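Local structure of CurM Sulfotransferase (Moorea producta, 4GBM) at residues S39-G44 with A198-N203. The protein probably transfers a sulfonate group from PAPS to an intermediate of curacin biosynthesis, as the sulfotransferase domain of a polyketide synthase. The protein carries 2 engineered substitutions. Sequence-based numbering, arbitrary orientation.
Sequences SSPRSG and AKSNQN. With A3P (adenosine-3'-5'-diphosphate), chain G.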
loop_
_atom_site.group_PDB
_atom_site.type_symbol
_atom_site.label_atom_id
_atom_site.label_comp_id
_atom_site.label_asym_id
_atom_site.label_seq_id
_atom_site.Cartn_x
_atom_site.Cartn_y
_atom_site.Cartn_z
ATOM N N SER A 39 1.471 -5.569 0.516
ATOM C CA SER A 39 2.847 -5.768 0.069
ATOM C C SER A 39 3.841 -5.518 1.169
ATOM O O SER A 39 3.515 -4.924 2.196
ATOM C CB SER A 39 3.180 -4.805 -1.085
ATOM O OG SER A 39 3.254 -3.472 -0.607
ATOM N N SER A 40 5.060 -5.984 0.939
ATOM C CA SER A 40 6.219 -5.569 1.720
ATOM C C SER A 40 6.526 -4.109 1.380
ATOM O O SER A 40 6.187 -3.645 0.288
ATOM C CB SER A 40 7.416 -6.459 1.361
ATOM O OG SER A 40 8.653 -5.906 1.787
ATOM N N PRO A 41 7.181 -3.373 2.300
ATOM C CA PRO A 41 7.725 -2.064 1.931
ATOM C C PRO A 41 8.589 -2.131 0.663
ATOM O O PRO A 41 9.167 -3.181 0.361
ATOM C CB PRO A 41 8.620 -1.735 3.134
ATOM C CG PRO A 41 7.874 -2.324 4.274
ATOM C CD PRO A 41 7.385 -3.651 3.738
ATOM N N ARG A 42 8.667 -1.015 -0.058
ATOM C CA ARG A 42 9.579 -0.819 -1.208
ATOM C C ARG A 42 9.258 -1.694 -2.426
ATOM O O ARG A 42 10.145 -2.003 -3.229
ATOM C CB ARG A 42 11.075 -0.991 -0.801
ATOM C CG ARG A 42 11.464 -0.398 0.555
ATOM C CD ARG A 42 11.017 1.051 0.685
ATOM N NE ARG A 42 11.601 1.929 -0.333
ATOM C CZ ARG A 42 11.320 3.225 -0.422
ATOM N NH1 ARG A 42 11.901 3.975 -1.351
ATOM N NH2 ARG A 42 10.455 3.772 0.430
ATOM N N SER A 43 7.991 -2.079 -2.572
ATOM C CA SER A 43 7.589 -3.009 -3.634
ATOM C C SER A 43 6.879 -2.342 -4.802
ATOM O O SER A 43 6.319 -3.031 -5.659
ATOM C CB SER A 43 6.709 -4.126 -3.056
ATOM O OG SER A 43 7.431 -4.878 -2.091
ATOM N N GLY A 44 6.925 -1.009 -4.847
ATOM C CA GLY A 44 6.224 -0.238 -5.879
ATOM C C GLY A 44 4.749 -0.035 -5.561
ATOM O O GLY A 44 3.937 0.195 -6.471
ATOM N N ALA A 198 10.591 -10.852 4.554
ATOM C CA ALA A 198 10.189 -12.233 4.837
ATOM C C ALA A 198 8.902 -12.299 5.656
ATOM O O ALA A 198 7.986 -13.056 5.310
ATOM C CB ALA A 198 11.319 -12.986 5.552
ATOM N N LYS A 199 8.829 -11.498 6.722
ATOM C CA LYS A 199 7.657 -11.508 7.604
ATOM C C LYS A 199 6.409 -10.981 6.895
ATOM O O LYS A 199 5.335 -11.592 6.995
ATOM C CB LYS A 199 7.927 -10.732 8.901
ATOM C CG LYS A 199 6.715 -10.589 9.810
ATOM C CD LYS A 199 7.089 -10.092 11.197
ATOM C CE LYS A 199 5.856 -9.649 11.981
ATOM N NZ LYS A 199 4.763 -10.676 12.044
ATOM N N SER A 200 6.545 -9.865 6.179
ATOM C CA SER A 200 5.427 -9.279 5.439
ATOM C C SER A 200 4.871 -10.282 4.440
ATOM O O SER A 200 3.667 -10.517 4.381
ATOM C CB SER A 200 5.863 -8.007 4.710
ATOM O OG SER A 200 6.312 -7.025 5.622
ATOM N N ASN A 201 5.765 -10.881 3.657
ATOM C CA ASN A 201 5.325 -11.835 2.647
ATOM C C ASN A 201 4.743 -13.104 3.236
ATOM O O ASN A 201 3.703 -13.567 2.780
ATOM C CB ASN A 201 6.425 -12.104 1.628
ATOM C CG ASN A 201 6.521 -10.999 0.617
ATOM O OD1 ASN A 201 5.615 -10.828 -0.202
ATOM N ND2 ASN A 201 7.594 -10.210 0.684
ATOM N N GLN A 202 5.385 -13.652 4.268
ATOM C CA GLN A 202 4.821 -14.830 4.920
ATOM C C GLN A 202 3.442 -14.537 5.530
ATOM O O GLN A 202 2.524 -15.360 5.417
ATOM C CB GLN A 202 5.769 -15.414 5.973
ATOM C CG GLN A 202 5.352 -16.828 6.412
ATOM C CD GLN A 202 5.322 -17.800 5.247
ATOM O OE1 GLN A 202 6.341 -18.031 4.592
ATOM N NE2 GLN A 202 4.154 -18.370 4.978
ATOM N N ASN A 203 3.293 -13.368 6.152
ATOM C CA ASN A 203 2.004 -12.978 6.732
ATOM C C ASN A 203 0.916 -12.885 5.656
ATOM O O ASN A 203 -0.204 -13.348 5.859
ATOM C CB ASN A 203 2.096 -11.648 7.489
ATOM C CG ASN A 203 2.851 -11.753 8.818
ATOM O OD1 ASN A 203 3.253 -10.725 9.385
ATOM N ND2 ASN A 203 3.052 -12.967 9.312
HETATM P P1 A3P G . 13.423 3.083 -4.483
HETATM O O1P A3P G . 14.040 3.073 -3.107
HETATM O O2P A3P G . 13.104 4.467 -4.988
HETATM O O3P A3P G . 14.151 2.204 -5.461
HETATM P P2 A3P G . 6.754 1.622 -2.155
HETATM O O4P A3P G . 6.073 0.306 -1.948
HETATM O O5P A3P G . 7.527 2.144 -0.977
HETATM O O6P A3P G . 5.859 2.652 -2.789
HETATM O "O5'" A3P G . 7.910 1.311 -3.243
HETATM C "C5'" A3P G . 8.907 2.305 -3.506
HETATM C "C4'" A3P G . 9.669 1.834 -4.720
HETATM O "O4'" A3P G . 8.822 1.952 -5.870
HETATM C "C3'" A3P G . 10.856 2.721 -5.045
HETATM O "O3'" A3P G . 11.987 2.358 -4.239
HETATM C "C2'" A3P G . 11.032 2.443 -6.533
HETATM O "O2'" A3P G . 11.886 1.316 -6.746
HETATM C "C1'" A3P G . 9.633 2.094 -7.029
HETATM N N9 A3P G . 9.092 3.195 -7.866
HETATM C C8 A3P G . 8.667 4.410 -7.462
HETATM N N7 A3P G . 8.268 5.170 -8.516
HETATM C C5 A3P G . 8.447 4.418 -9.622
HETATM C C6 A3P G . 8.233 4.585 -11.080
HETATM N N6 A3P G . 7.721 5.744 -11.562
HETATM N N1 A3P G . 8.557 3.540 -11.887
HETATM C C2 A3P G . 9.052 2.375 -11.409
HETATM N N3 A3P G . 9.264 2.158 -10.094
HETATM C C4 A3P G . 8.979 3.123 -9.191
HETATM O O HOH W 1 5.255 -8.141 -0.990
#
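In the conformers described here, Ser200 sets its OG beside its own backbone N (chi1 -61°), where it bonds Val196 O one turn back, and Ser40 turns its OG anti to the backbone N (chi1 164°), back over its own loop. Both serines are modelled in two conformers. This Ser40 OG approaches a lone pair of Pro41 O within its carbonyl plane. The helix backbone turns Ser200 CB toward Ser40, and the two residues meet through carbon, with Ser200 CB 3.9 Å from Ser40 CA. In the same conformer of Ser200, Pro41 CD lies 4.0 Å from Ser200 OG. Asn201 brings its amide up alongside, ND2 3.8 Å from Ser40 CB. One water bridges the segments, accepting from Ser40 N and donating to Asn201 OD1 at 2.8 Å. Tyr161 OH also bonds OD1, and ND2 is tied to Trp197 O, so the amide is fixed at both ends.

The far side of the loop holds the nucleotide. Ser43 OG bonds Ser40 O at 3.0 Å from above the carbonyl plane, and Gly44 N bonds A3P O5' at 3.0 Å. The Arg42 guanidinium meets A3P O1P at its edge (NH1 to O1P 2.9 Å, 168°), while A3P C5' lies over one face. A leucine here would probably leave the 3'-phosphate without this charged mate and Ser172 OG without its bond to NE.

This is the phosphate-binding loop of the sulfotransferase fold, between strand 35-39 and helix 45-53. Helix 189-208 packs against the loop's start, helix 166-175 touches Ser40 and Ser43 through Val169, and helix 297-305 reaches Asn201 through Ile302.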